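Local coordinates for papain-like cysteine protease (Porcine reproductive and respiratory syndrome virus, PDB 3MTV), which probably acts as a papain-like cysteine protease of the viral polyprotein, has metal-dependent nuclease activity and probably counters host innate immunity, at residues Val121-Gln127 against Phe196-Tyr202. Residues are numbered along the deposited sequence; the frame is centred on the assembly and turned at random.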
loop_
_atom_site.group_PDB
_atom_site.type_symbol
_atom_site.label_atom_id
_atom_site.label_comp_id
_atom_site.label_asym_id
_atom_site.label_seq_id
_atom_site.Cartn_x
_atom_site.Cartn_y
_atom_site.Cartn_z
ATOM N N VAL A 121 -4.876 -24.695 6.681
ATOM C CA VAL A 121 -5.011 -24.779 8.155
ATOM C C VAL A 121 -4.012 -23.929 8.898
ATOM O O VAL A 121 -2.902 -23.719 8.388
ATOM C CB VAL A 121 -4.843 -26.213 8.707
ATOM C CG1 VAL A 121 -6.063 -26.999 8.559
ATOM C CG2 VAL A 121 -3.654 -26.881 8.122
ATOM N N PRO A 122 -4.360 -23.471 10.099
ATOM C CA PRO A 122 -3.568 -22.453 10.760
ATOM C C PRO A 122 -2.108 -22.687 11.033
ATOM O O PRO A 122 -1.310 -21.850 10.642
ATOM C CB PRO A 122 -4.328 -22.196 12.030
ATOM C CG PRO A 122 -5.718 -22.536 11.721
ATOM C CD PRO A 122 -5.648 -23.667 10.771
ATOM N N GLY A 123 -1.660 -23.716 11.676
ATOM C CA GLY A 123 -0.206 -23.584 11.904
ATOM C C GLY A 123 -0.053 -23.981 13.303
ATOM O O GLY A 123 0.406 -25.042 13.559
ATOM N N LYS A 124 -0.638 -23.201 14.209
ATOM C CA LYS A 124 -0.789 -23.729 15.543
ATOM C C LYS A 124 -1.489 -25.096 15.424
ATOM O O LYS A 124 -1.256 -25.995 16.209
ATOM C CB LYS A 124 -1.571 -22.796 16.423
ATOM C CG LYS A 124 -0.718 -21.669 17.096
ATOM C CD LYS A 124 -1.642 -20.390 17.521
ATOM C CE LYS A 124 -2.171 -19.519 16.224
ATOM N NZ LYS A 124 -2.948 -18.226 16.530
ATOM N N TYR A 125 -2.310 -25.275 14.425
ATOM C CA TYR A 125 -3.236 -26.356 14.531
ATOM C C TYR A 125 -2.465 -27.425 13.932
ATOM O O TYR A 125 -2.505 -28.556 14.311
ATOM C CB TYR A 125 -4.471 -26.061 13.704
ATOM C CG TYR A 125 -5.260 -27.275 13.402
ATOM C CD1 TYR A 125 -4.916 -28.052 12.343
ATOM C CD2 TYR A 125 -6.341 -27.683 14.200
ATOM C CE1 TYR A 125 -5.685 -29.228 11.997
ATOM C CE2 TYR A 125 -7.107 -28.901 13.905
ATOM C CZ TYR A 125 -6.747 -29.673 12.800
ATOM O OH TYR A 125 -7.397 -30.883 12.435
ATOM N N LEU A 126 -1.656 -27.017 13.007
ATOM C CA LEU A 126 -0.892 -27.977 12.264
ATOM C C LEU A 126 0.122 -28.548 13.178
ATOM O O LEU A 126 0.311 -29.757 13.268
ATOM C CB LEU A 126 -0.146 -27.261 11.230
ATOM C CG LEU A 126 0.490 -27.997 10.050
ATOM C CD1 LEU A 126 -0.175 -29.282 9.748
ATOM C CD2 LEU A 126 0.405 -27.184 8.820
ATOM N N GLN A 127 0.739 -27.671 13.918
ATOM C CA GLN A 127 1.788 -28.099 14.795
ATOM C C GLN A 127 1.219 -29.069 15.792
ATOM O O GLN A 127 1.790 -30.090 16.163
ATOM C CB GLN A 127 2.211 -26.917 15.524
ATOM C CG GLN A 127 3.117 -27.345 16.564
ATOM C CD GLN A 127 4.411 -26.691 16.349
ATOM O OE1 GLN A 127 4.469 -25.450 16.249
ATOM N NE2 GLN A 127 5.466 -27.494 16.179
ATOM N N PHE A 196 5.760 -23.472 13.151
ATOM C CA PHE A 196 4.826 -23.019 12.133
ATOM C C PHE A 196 4.291 -21.603 12.102
ATOM O O PHE A 196 3.451 -21.313 11.255
ATOM C CB PHE A 196 3.609 -23.939 12.253
ATOM C CG PHE A 196 3.921 -25.308 11.776
ATOM C CD1 PHE A 196 3.840 -25.619 10.397
ATOM C CD2 PHE A 196 4.392 -26.277 12.639
ATOM C CE1 PHE A 196 4.211 -26.833 9.866
ATOM C CE2 PHE A 196 4.763 -27.604 12.121
ATOM C CZ PHE A 196 4.677 -27.825 10.742
ATOM N N GLY A 197 4.791 -20.748 12.995
ATOM C CA GLY A 197 4.318 -19.399 13.242
ATOM C C GLY A 197 2.872 -19.308 13.734
ATOM O O GLY A 197 2.046 -20.237 13.498
ATOM N N SER A 198 2.521 -18.172 14.366
ATOM C CA SER A 198 1.088 -18.014 14.740
ATOM C C SER A 198 0.532 -17.157 13.651
ATOM O O SER A 198 1.296 -16.308 13.035
ATOM C CB SER A 198 0.877 -17.326 16.096
ATOM O OG SER A 198 0.778 -18.259 17.158
ATOM N N HIS A 199 -0.733 -17.388 13.330
ATOM C CA HIS A 199 -1.238 -16.525 12.281
ATOM C C HIS A 199 -0.670 -16.799 10.864
ATOM O O HIS A 199 -0.899 -16.064 9.973
ATOM C CB HIS A 199 -0.871 -15.085 12.685
ATOM C CG HIS A 199 -1.633 -14.600 13.869
ATOM N ND1 HIS A 199 -1.022 -14.102 14.991
ATOM C CD2 HIS A 199 -2.969 -14.579 14.120
ATOM C CE1 HIS A 199 -1.951 -13.788 15.883
ATOM N NE2 HIS A 199 -3.140 -14.065 15.379
ATOM N N LYS A 200 0.137 -17.809 10.684
ATOM C CA LYS A 200 0.489 -18.270 9.388
ATOM C C LYS A 200 -0.637 -19.225 8.968
ATOM O O LYS A 200 -1.497 -19.571 9.792
ATOM C CB LYS A 200 1.756 -19.004 9.593
ATOM C CG LYS A 200 2.987 -18.192 9.289
ATOM C CD LYS A 200 2.735 -16.839 9.556
ATOM C CE LYS A 200 3.758 -16.042 8.776
ATOM N NZ LYS A 200 3.494 -14.544 8.928
ATOM N N TRP A 201 -0.711 -19.561 7.683
ATOM C CA TRP A 201 -1.634 -20.591 7.152
ATOM C C TRP A 201 -0.996 -21.380 6.079
ATOM O O TRP A 201 -0.120 -20.861 5.387
ATOM C CB TRP A 201 -2.894 -20.073 6.554
ATOM C CG TRP A 201 -3.763 -19.461 7.592
ATOM C CD1 TRP A 201 -3.502 -18.307 8.376
ATOM C CD2 TRP A 201 -5.066 -19.896 7.973
ATOM N NE1 TRP A 201 -4.599 -18.017 9.212
ATOM C CE2 TRP A 201 -5.546 -19.003 9.000
ATOM C CE3 TRP A 201 -5.885 -20.961 7.561
ATOM C CZ2 TRP A 201 -6.756 -19.175 9.625
ATOM C CZ3 TRP A 201 -7.138 -21.128 8.168
ATOM C CH2 TRP A 201 -7.556 -20.226 9.225
ATOM N N TYR A 202 -1.450 -22.633 5.940
ATOM C CA TYR A 202 -0.849 -23.559 5.005
ATOM C C TYR A 202 -1.841 -24.332 4.194
ATOM O O TYR A 202 -2.539 -25.200 4.754
ATOM C CB TYR A 202 -0.069 -24.527 5.835
ATOM C CG TYR A 202 1.087 -23.883 6.589
ATOM C CD1 TYR A 202 0.869 -23.343 7.863
ATOM C CD2 TYR A 202 2.406 -23.819 6.037
ATOM C CE1 TYR A 202 1.923 -22.794 8.612
ATOM C CE2 TYR A 202 3.488 -23.260 6.782
ATOM C CZ TYR A 202 3.212 -22.735 8.057
ATOM O OH TYR A 202 4.150 -22.130 8.838
#
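F196 carries its CG opposite its own carbonyl carbon (chi1 -71°), which swings the ring against the first turn of helix 124-131, while L126, with CG trans to its backbone N (chi1 -165°), brings its branch point over one face of that ring. L126 CG lies 4.2 Å from the F196 ring centroid, a CH-pi contact, and L126 CD2 reaches on to Y202 CD1 at 4.0 Å; a branched aliphatic chain suits this place because it can meet both aromatics. Q127 CD sits at the edge of the F196 ring, in its plane, with the amide turned nearly perpendicular to the ring. Q127 NE2 is hydrogen-bonded to F194 O, which helps fix the amide.

G123 is the N-cap residue of the helix. Its positive phi (135°) favours glycine, and the chain tail passes beside it. Ahead of it, V121 and Y202 form a single antiparallel bridge as a hydrogen-bonded pair: V121 N to Y202 O is 3.1 Å, and Y202 N to V121 O is 3.0 Å. Segment 196-202, the C-terminal tail, is thus joined to segment 121-127, a helix start in the papain-like protease domain. The Y202 side chain lies about 5 Å from that of C90 and about 6 Å from that of H159, the probable catalytic pair.

The compact, non-polar ring of P122 suits a CH-pi contact, with CG over the face of the six-membered ring of W201, 4.0 Å from its centroid. The Y202 hydroxyl donates to F196 O at 2.6 Å, bonding the tail to itself, and is also hydrogen-bonded to R158 NH1. At the more exposed end, the aliphatic part of K124 runs past S198, and its NZ comes over one face of the H199 ring.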